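Local structure of cellulosomal scaffoldin adaptor protein B (Acetivibrio cellulolyticus, 3FNK) at residues S72-Q86 with L98-S111. The protein serves as an adaptor scaffoldin of the cellulosome, this piece being its second type II cohesin, a dockerin-binding module. Residues are numbered along the deposited sequence; the frame is centred on the assembly and turned at random. Where two conformers were deposited one is given.
With EDO (1,2-ethanediol), chain D.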
ATOM      1  N   SER A  72      -0.290   2.363  -9.903  1.00 31.05           N
ATOM      2  CA  SER A  72      -1.546   2.935  -9.439  1.00 32.13           C
ATOM      3  C   SER A  72      -2.672   1.914  -9.318  1.00 32.30           C
ATOM      4  O   SER A  72      -2.686   0.928 -10.057  1.00 32.18           O
ATOM      5  CB  SER A  72      -2.009   4.046 -10.386  1.00 31.97           C
ATOM      6  OG  SER A  72      -1.373   5.285 -10.084  1.00 34.16           O
ATOM      7  N   GLY A  73      -3.621   2.194  -8.419  1.00 32.81           N
ATOM      8  CA  GLY A  73      -4.859   1.415  -8.284  1.00 32.21           C
ATOM      9  C   GLY A  73      -6.054   2.050  -8.965  1.00 31.57           C
ATOM     10  O   GLY A  73      -5.896   2.830  -9.900  1.00 31.37           O
ATOM     11  N   GLU A  74      -7.250   1.696  -8.503  1.00 30.53           N
ATOM     12  CA  GLU A  74      -8.498   2.238  -9.009  1.00 30.66           C
ATOM     13  C   GLU A  74      -8.754   3.583  -8.392  1.00 29.50           C
ATOM     14  O   GLU A  74      -9.482   4.373  -8.962  1.00 30.53           O
ATOM     15  CB  GLU A  74      -9.698   1.358  -8.601  1.00 31.35           C
ATOM     16  CG  GLU A  74      -9.537  -0.116  -8.919  1.00 35.35           C
ATOM     17  CD  GLU A  74     -10.454  -1.020  -8.067  1.00 38.40           C
ATOM     18  OE1 GLU A  74     -10.744  -0.731  -6.866  1.00 33.91           O
ATOM     19  OE2 GLU A  74     -10.851  -2.056  -8.631  1.00 43.37           O
ATOM     20  N   LEU A  75      -8.230   3.839  -7.197  1.00 27.85           N
ATOM     21  CA  LEU A  75      -8.514   5.133  -6.541  1.00 27.00           C
ATOM     22  C   LEU A  75      -7.360   6.126  -6.737  1.00 26.48           C
ATOM     23  O   LEU A  75      -6.243   5.708  -7.022  1.00 26.55           O
ATOM     24  CB  LEU A  75      -8.809   4.956  -5.043  1.00 26.31           C
ATOM     25  CG  LEU A  75      -9.901   3.915  -4.683  1.00 26.81           C
ATOM     26  CD1 LEU A  75     -10.171   3.948  -3.168  1.00 25.90           C
ATOM     27  CD2 LEU A  75     -11.219   4.140  -5.491  1.00 27.46           C
ATOM     28  N   LEU A  76      -7.637   7.420  -6.552  1.00 25.12           N
ATOM     29  CA  LEU A  76      -6.596   8.453  -6.607  1.00 25.38           C
ATOM     30  C   LEU A  76      -5.998   8.665  -8.020  1.00 25.91           C
ATOM     31  O   LEU A  76      -4.863   9.162  -8.168  1.00 23.82           O
ATOM     32  CB  LEU A  76      -5.493   8.126  -5.576  1.00 24.68           C
ATOM     33  CG  LEU A  76      -5.945   8.007  -4.102  1.00 25.31           C
ATOM     34  CD1 LEU A  76      -4.745   7.717  -3.161  1.00 25.04           C
ATOM     35  CD2 LEU A  76      -6.711   9.250  -3.642  1.00 22.13           C
ATOM     36  N   VAL A  77      -6.753   8.257  -9.047  1.00 26.47           N
ATOM     37  CA  VAL A  77      -6.345   8.478 -10.442  1.00 28.43           C
ATOM     38  C   VAL A  77      -7.235   9.439 -11.224  1.00 30.15           C
ATOM     39  O   VAL A  77      -7.085   9.561 -12.453  1.00 31.45           O
ATOM     40  CB  VAL A  77      -6.175   7.150 -11.252  1.00 28.31           C
ATOM     41  CG1 VAL A  77      -5.014   6.385 -10.740  1.00 27.79           C
ATOM     42  CG2 VAL A  77      -7.441   6.296 -11.178  1.00 28.57           C
ATOM     43  N   SER A  78      -8.139  10.150 -10.556  1.00 30.28           N
ATOM     44  CA  SER A  78      -8.899  11.146 -11.293  1.00 32.52           C
ATOM     45  C   SER A  78      -8.058  12.430 -11.456  1.00 32.84           C
ATOM     46  O   SER A  78      -7.758  13.101 -10.480  1.00 33.15           O
ATOM     47  CB  SER A  78     -10.247  11.430 -10.605  1.00 32.53           C
ATOM     48  OG  SER A  78     -10.753  12.678 -11.052  1.00 36.80           O
ATOM     49  N   GLU A  79      -7.702  12.769 -12.692  1.00 33.66           N
ATOM     50  CA  GLU A  79      -6.749  13.845 -12.958  1.00 34.07           C
ATOM     51  C   GLU A  79      -7.257  15.208 -12.546  1.00 32.13           C
ATOM     52  O   GLU A  79      -6.488  16.019 -12.077  1.00 31.82           O
ATOM     53  CB  GLU A  79      -6.257  13.850 -14.416  1.00 35.50           C
ATOM     54  CG  GLU A  79      -5.200  12.744 -14.758  1.00 40.62           C
ATOM     55  CD  GLU A  79      -3.952  12.639 -13.780  1.00 47.20           C
ATOM     56  OE1 GLU A  79      -3.326  13.667 -13.377  1.00 48.35           O
ATOM     57  OE2 GLU A  79      -3.577  11.494 -13.427  1.00 49.34           O
ATOM     58  N   ASP A  80      -8.560  15.425 -12.658  1.00 31.65           N
ATOM     59  CA  ASP A  80      -9.223  16.618 -12.131  1.00 30.58           C
ATOM     60  C   ASP A  80      -8.923  17.003 -10.684  1.00 29.41           C
ATOM     61  O   ASP A  80      -9.052  18.179 -10.315  1.00 27.41           O
ATOM     62  CB  ASP A  80     -10.733  16.490 -12.301  1.00 31.70           C
ATOM     63  CG  ASP A  80     -11.144  16.535 -13.757  1.00 34.80           C
ATOM     64  OD1 ASP A  80     -10.257  16.781 -14.615  1.00 36.92           O
ATOM     65  OD2 ASP A  80     -12.337  16.305 -14.033  1.00 39.06           O
ATOM     66  N   TYR A  81      -8.547  16.021  -9.859  1.00 28.48           N
ATOM     67  CA  TYR A  81      -8.340  16.283  -8.419  1.00 27.32           C
ATOM     68  C   TYR A  81      -6.851  16.422  -8.085  1.00 26.72           C
ATOM     69  O   TYR A  81      -6.461  16.604  -6.923  1.00 27.83           O
ATOM     70  CB  TYR A  81      -8.997  15.172  -7.595  1.00 27.19           C
ATOM     71  CG  TYR A  81     -10.464  14.946  -7.890  1.00 26.41           C
ATOM     72  CD1 TYR A  81     -11.049  13.690  -7.682  1.00 29.03           C
ATOM     73  CD2 TYR A  81     -11.278  15.985  -8.328  1.00 25.50           C
ATOM     74  CE1 TYR A  81     -12.374  13.470  -7.947  1.00 28.75           C
ATOM     75  CE2 TYR A  81     -12.609  15.774  -8.597  1.00 29.31           C
ATOM     76  CZ  TYR A  81     -13.144  14.519  -8.400  1.00 29.20           C
ATOM     77  OH  TYR A  81     -14.459  14.316  -8.642  1.00 33.29           O
ATOM     78  N   GLY A  82      -6.019  16.378  -9.119  1.00 25.91           N
ATOM     79  CA  GLY A  82      -4.587  16.669  -8.981  1.00 25.16           C
ATOM     80  C   GLY A  82      -3.847  15.700  -8.055  1.00 24.86           C
ATOM     81  O   GLY A  82      -3.322  16.101  -7.022  1.00 25.26           O
ATOM     82  N   PRO A  83      -3.803  14.417  -8.417  1.00 24.60           N
ATOM     83  CA  PRO A  83      -3.029  13.460  -7.597  1.00 24.80           C
ATOM     84  C   PRO A  83      -1.497  13.666  -7.692  1.00 24.54           C
ATOM     85  O   PRO A  83      -0.966  14.011  -8.755  1.00 25.40           O
ATOM     86  CB  PRO A  83      -3.416  12.094  -8.181  1.00 24.89           C
ATOM     87  CG  PRO A  83      -3.794  12.397  -9.613  1.00 24.92           C
ATOM     88  CD  PRO A  83      -4.473  13.768  -9.546  1.00 24.26           C
ATOM     89  N   ILE A  84      -0.824  13.534  -6.564  1.00 23.31           N
ATOM     90  CA  ILE A  84       0.614  13.538  -6.566  0.50 23.45           C
ATOM     91  C   ILE A  84       1.050  12.230  -5.870  1.00 23.35           C
ATOM     92  O   ILE A  84       0.397  11.779  -4.910  1.00 22.41           O
ATOM     93  CB  ILE A  84       1.131  14.880  -5.946  0.50 23.08           C
ATOM     94  CG1 ILE A  84       2.634  15.043  -6.110  0.50 24.89           C
ATOM     95  CG2 ILE A  84       0.695  15.047  -4.493  0.50 22.88           C
ATOM     96  CD1 ILE A  84       3.137  16.369  -5.522  0.50 25.64           C
ATOM     97  N   VAL A  85       2.107  11.598  -6.387  1.00 22.84           N
ATOM     98  CA  VAL A  85       2.563  10.314  -5.840  1.00 22.34           C
ATOM     99  C   VAL A  85       4.073  10.377  -5.645  1.00 23.91           C
ATOM    100  O   VAL A  85       4.767  10.996  -6.476  1.00 22.90           O
ATOM    101  CB  VAL A  85       2.174   9.165  -6.797  1.00 22.95           C
ATOM    102  CG1 VAL A  85       2.820   9.327  -8.203  1.00 21.08           C
ATOM    103  CG2 VAL A  85       2.445   7.787  -6.200  1.00 22.54           C
ATOM    104  N   GLN A  86       4.578   9.761  -4.567  1.00 23.33           N
ATOM    105  CA  GLN A  86       6.025   9.709  -4.290  1.00 23.53           C
ATOM    106  C   GLN A  86       6.404   8.409  -3.563  1.00 24.32           C
ATOM    107  O   GLN A  86       5.624   7.926  -2.731  1.00 23.09           O
ATOM    108  CB  GLN A  86       6.477  10.908  -3.436  1.00 22.82           C
ATOM    109  CG  GLN A  86       8.013  11.134  -3.408  1.00 24.79           C
ATOM    110  CD  GLN A  86       8.466  12.248  -2.455  1.00 24.35           C
ATOM    111  OE1 GLN A  86       7.657  12.943  -1.823  1.00 23.20           O
ATOM    112  NE2 GLN A  86       9.769  12.420  -2.362  1.00 25.04           N
ATOM    113  N   LEU A  98       5.449   4.863   0.616  1.00 23.76           N
ATOM    114  CA  LEU A  98       4.714   5.297  -0.544  1.00 23.97           C
ATOM    115  C   LEU A  98       3.600   6.237  -0.102  1.00 23.79           C
ATOM    116  O   LEU A  98       2.901   5.978   0.900  1.00 22.89           O
ATOM    117  CB  LEU A  98       4.002   4.113  -1.195  1.00 24.36           C
ATOM    118  CG  LEU A  98       4.665   2.735  -1.272  1.00 27.30           C
ATOM    119  CD1 LEU A  98       3.635   1.704  -1.691  1.00 30.64           C
ATOM    120  CD2 LEU A  98       5.776   2.782  -2.303  1.00 35.00           C
ATOM    121  N   SER A  99       3.404   7.292  -0.880  1.00 22.19           N
ATOM    122  CA  SER A  99       2.339   8.257  -0.638  1.00 23.08           C
ATOM    123  C   SER A  99       1.728   8.676  -1.933  1.00 22.39           C
ATOM    124  O   SER A  99       2.428   8.947  -2.903  1.00 23.06           O
ATOM    125  CB  SER A  99       2.855   9.511   0.035  1.00 21.86           C
ATOM    126  OG  SER A  99       3.531   9.218   1.209  1.00 27.38           O
ATOM    127  N   ARG A 100       0.408   8.756  -1.925  1.00 22.64           N
ATOM    128  CA  ARG A 100      -0.339   9.342  -2.993  1.00 21.16           C
ATOM    129  C   ARG A 100      -1.544  10.076  -2.417  1.00 21.54           C
ATOM    130  O   ARG A 100      -2.310   9.481  -1.616  1.00 19.82           O
ATOM    131  CB  ARG A 100      -0.766   8.244  -3.971  1.00 20.67           C
ATOM    132  CG  ARG A 100      -1.413   8.777  -5.218  1.00 20.38           C
ATOM    133  CD  ARG A 100      -1.714   7.699  -6.268  1.00 17.78           C
ATOM    134  NE  ARG A 100      -2.356   8.310  -7.438  1.00 18.86           N
ATOM    135  CZ  ARG A 100      -1.794   8.461  -8.650  1.00 23.23           C
ATOM    136  NH1 ARG A 100      -0.541   8.050  -8.881  1.00 22.06           N
ATOM    137  NH2 ARG A 100      -2.500   9.013  -9.650  1.00 22.25           N
ATOM    138  N   SER A 101      -1.741  11.335  -2.839  1.00 21.27           N
ATOM    139  CA  SER A 101      -2.881  12.156  -2.400  1.00 21.87           C
ATOM    140  C   SER A 101      -3.464  13.006  -3.544  1.00 21.52           C
ATOM    141  O   SER A 101      -2.748  13.395  -4.435  1.00 20.46           O
ATOM    142  CB  SER A 101      -2.474  13.167  -1.316  1.00 20.84           C
ATOM    143  OG  SER A 101      -2.495  12.631  -0.007  1.00 25.00           O
ATOM    144  N   TYR A 102      -4.762  13.297  -3.485  1.00 21.19           N
ATOM    145  CA  TYR A 102      -5.335  14.402  -4.237  1.00 21.13           C
ATOM    146  C   TYR A 102      -4.927  15.724  -3.604  1.00 21.41           C
ATOM    147  O   TYR A 102      -4.821  15.819  -2.372  1.00 22.24           O
ATOM    148  CB  TYR A 102      -6.850  14.277  -4.220  1.00 20.88           C
ATOM    149  CG  TYR A 102      -7.398  13.199  -5.148  1.00 20.19           C
ATOM    150  CD1 TYR A 102      -8.520  12.439  -4.787  1.00 18.32           C
ATOM    151  CD2 TYR A 102      -6.797  12.937  -6.371  1.00 20.35           C
ATOM    152  CE1 TYR A 102      -9.040  11.466  -5.635  1.00 23.16           C
ATOM    153  CE2 TYR A 102      -7.292  11.948  -7.222  1.00 20.41           C
ATOM    154  CZ  TYR A 102      -8.442  11.235  -6.865  1.00 23.47           C
ATOM    155  OH  TYR A 102      -8.930  10.251  -7.713  1.00 20.47           O
ATOM    156  N   THR A 103      -4.738  16.756  -4.429  1.00 21.31           N
ATOM    157  CA  THR A 103      -4.382  18.085  -3.934  1.00 21.08           C
ATOM    158  C   THR A 103      -5.487  19.127  -4.168  1.00 20.15           C
ATOM    159  O   THR A 103      -5.600  20.098  -3.395  1.00 19.21           O
ATOM    160  CB  THR A 103      -3.066  18.610  -4.599  1.00 21.32           C
ATOM    161  OG1 THR A 103      -3.161  18.481  -6.016  1.00 22.34           O
ATOM    162  CG2 THR A 103      -1.861  17.825  -4.101  1.00 22.40           C
ATOM    163  N   ALA A 104      -6.290  18.923  -5.213  1.00 20.64           N
ATOM    164  CA  ALA A 104      -7.412  19.829  -5.538  1.00 20.52           C
ATOM    165  C   ALA A 104      -8.675  19.364  -4.771  1.00 21.19           C
ATOM    166  O   ALA A 104      -9.649  18.843  -5.369  1.00 20.34           O
ATOM    167  CB  ALA A 104      -7.674  19.855  -7.078  1.00 20.85           C
ATOM    168  N   LEU A 105      -8.624  19.510  -3.449  1.00 20.78           N
ATOM    169  CA  LEU A 105      -9.630  18.896  -2.555  1.00 22.19           C
ATOM    170  C   LEU A 105     -10.977  19.554  -2.710  1.00 22.61           C
ATOM    171  O   LEU A 105     -12.006  18.886  -2.667  1.00 21.86           O
ATOM    172  CB  LEU A 105      -9.178  18.989  -1.102  1.00 21.34           C
ATOM    173  CG  LEU A 105      -7.854  18.242  -0.855  1.00 23.41           C
ATOM    174  CD1 LEU A 105      -7.577  18.271   0.626  1.00 20.85           C
ATOM    175  CD2 LEU A 105      -7.976  16.777  -1.400  1.00 22.74           C
ATOM    176  N   GLU A 106     -10.973  20.882  -2.873  1.00 23.63           N
ATOM    177  CA  GLU A 106     -12.230  21.595  -3.121  1.00 24.02           C
ATOM    178  C   GLU A 106     -12.987  21.047  -4.351  1.00 24.26           C
ATOM    179  O   GLU A 106     -14.211  20.805  -4.260  1.00 22.63           O
ATOM    180  CB  GLU A 106     -11.995  23.092  -3.240  1.00 24.75           C
ATOM    181  CG  GLU A 106     -13.299  23.906  -3.156  1.00 26.39           C
ATOM    182  CD  GLU A 106     -13.005  25.366  -3.118  1.00 29.66           C
ATOM    183  OE1 GLU A 106     -12.030  25.797  -3.775  1.00 30.80           O
ATOM    184  OE2 GLU A 106     -13.703  26.096  -2.395  1.00 35.26           O
ATOM    185  N   VAL A 107     -12.274  20.844  -5.466  1.00 24.37           N
ATOM    186  CA  VAL A 107     -12.854  20.226  -6.695  1.00 25.13           C
ATOM    187  C   VAL A 107     -13.440  18.843  -6.341  1.00 25.60           C
ATOM    188  O   VAL A 107     -14.622  18.551  -6.609  1.00 25.80           O
ATOM    189  CB  VAL A 107     -11.826  20.100  -7.853  1.00 25.20           C
ATOM    190  CG1 VAL A 107     -12.477  19.488  -9.136  1.00 25.02           C
ATOM    191  CG2 VAL A 107     -11.154  21.467  -8.198  1.00 24.57           C
ATOM    192  N   TYR A 108     -12.618  18.023  -5.685  1.00 25.05           N
ATOM    193  CA  TYR A 108     -13.040  16.715  -5.162  1.00 25.53           C
ATOM    194  C   TYR A 108     -14.293  16.812  -4.263  1.00 25.53           C
ATOM    195  O   TYR A 108     -15.296  16.143  -4.501  1.00 26.20           O
ATOM    196  CB  TYR A 108     -11.868  16.071  -4.395  1.00 25.20           C
ATOM    197  CG  TYR A 108     -12.066  14.629  -3.909  1.00 25.36           C
ATOM    198  CD1 TYR A 108     -12.948  13.746  -4.556  1.00 24.30           C
ATOM    199  CD2 TYR A 108     -11.293  14.132  -2.853  1.00 22.23           C
ATOM    200  CE1 TYR A 108     -13.089  12.410  -4.121  1.00 25.32           C
ATOM    201  CE2 TYR A 108     -11.407  12.810  -2.423  1.00 24.43           C
ATOM    202  CZ  TYR A 108     -12.302  11.944  -3.049  1.00 25.23           C
ATOM    203  OH  TYR A 108     -12.395  10.619  -2.621  1.00 22.66           O
ATOM    204  N   ARG A 109     -14.256  17.636  -3.240  1.00 26.12           N
ATOM    205  CA  ARG A 109     -15.418  17.764  -2.370  1.00 25.89           C
ATOM    206  C   ARG A 109     -16.643  18.120  -3.206  1.00 27.63           C
ATOM    207  O   ARG A 109     -17.739  17.600  -2.952  1.00 27.36           O
ATOM    208  CB  ARG A 109     -15.200  18.800  -1.255  1.00 25.37           C
ATOM    209  CG  ARG A 109     -14.152  18.383  -0.175  1.00 24.32           C
ATOM    210  CD  ARG A 109     -14.087  19.397   0.968  1.00 24.22           C
ATOM    211  NE  ARG A 109     -13.831  20.786   0.556  1.00 23.06           N
ATOM    212  CZ  ARG A 109     -12.631  21.375   0.535  1.00 25.10           C
ATOM    213  NH1 ARG A 109     -11.531  20.705   0.878  1.00 24.77           N
ATOM    214  NH2 ARG A 109     -12.527  22.650   0.180  1.00 22.90           N
ATOM    215  N   ALA A 110     -16.463  18.966  -4.219  1.00 27.53           N
ATOM    216  CA  ALA A 110     -17.619  19.456  -4.999  1.00 28.68           C
ATOM    217  C   ALA A 110     -18.331  18.343  -5.799  1.00 29.47           C
ATOM    218  O   ALA A 110     -19.505  18.447  -6.091  1.00 29.72           O
ATOM    219  CB  ALA A 110     -17.224  20.646  -5.897  1.00 28.04           C
ATOM    220  N   SER A 111     -17.635  17.252  -6.099  1.00 29.77           N
ATOM    221  CA  SER A 111     -18.248  16.159  -6.825  1.00 30.79           C
ATOM    222  C   SER A 111     -19.248  15.374  -5.968  1.00 31.69           C
ATOM    223  O   SER A 111     -20.077  14.646  -6.509  1.00 32.84           O
ATOM    224  CB  SER A 111     -17.192  15.176  -7.300  1.00 30.72           C
ATOM    225  OG  SER A 111     -16.653  14.531  -6.159  1.00 29.87           O
TER
HETATM  226  C1  EDO D 188       6.671   9.547   0.409  1.00 33.42           C
HETATM  227  O1  EDO D 188       6.132   8.344   0.977  1.00 29.57           O
HETATM  228  C2  EDO D 188       7.616  10.153   1.417  1.00 35.28           C
HETATM  229  O2  EDO D 188       6.875  10.903   2.369  1.00 37.70           O
HETATM  230  O   HOH W   1       0.563   5.477  -8.025  1.00 24.81           O
HETATM  231  O   HOH W   2      -0.929  10.223 -11.897  1.00 42.56           O
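R100 reaches from strand 95-102 to the backbone carbonyl of L76, in the loop that leads to strand 83-87. Its CG stands anti to the backbone N (chi1 -173°) and the chain stays extended as far as NE. CB meets V85 CG2, CG passes I84 O and V85 CB, and CD lies against L76 CB. At the tip, NE (2.7 Å) and NH2 (2.8 Å) of R100 both donate to L76 O, which sits at the edge of the guanidinium, in its plane. S72 OG lies over one guanidinium face, P83 CB comes within 3.5 Å of R100 NH2, and a water accepts from R100 NH2 and makes only a weak bond to E79 OE2.

Y102, two residues on, is sandwiched: L76 CD2 packs on one ring face, and Y81 CB on the other, 3.5 Å from the Y102 ring centroid. The Y81 ring turns its edge to Y102, a T-shaped pair with planes at 84°, while CA of Y108 lies over a face of Y81. Y102 OH accepts from S78 N at 3.0 Å and also hydrogen-bonds E115, fixing the tip between loop and acidic side chain.

Y81 O accepts from both T103 N and A104 N, and T103 OG1 donates to G82 O at 2.6 Å, in the carbonyl plane. These bonds tie the end of the 3-10 turn 79-81 and the following G82 to T103 and to A104, the N-cap residue of helix 105-111. Beyond the turn, I84–S101 and Q86–S99 are hydrogen-bonded antiparallel pairs of the hairpin 83-87/95-102. Strand 95-102 lies between 83-87 and 39-47 in one sheet of the cohesin module, with helix 105-111 beginning after the two-residue link T103-A104.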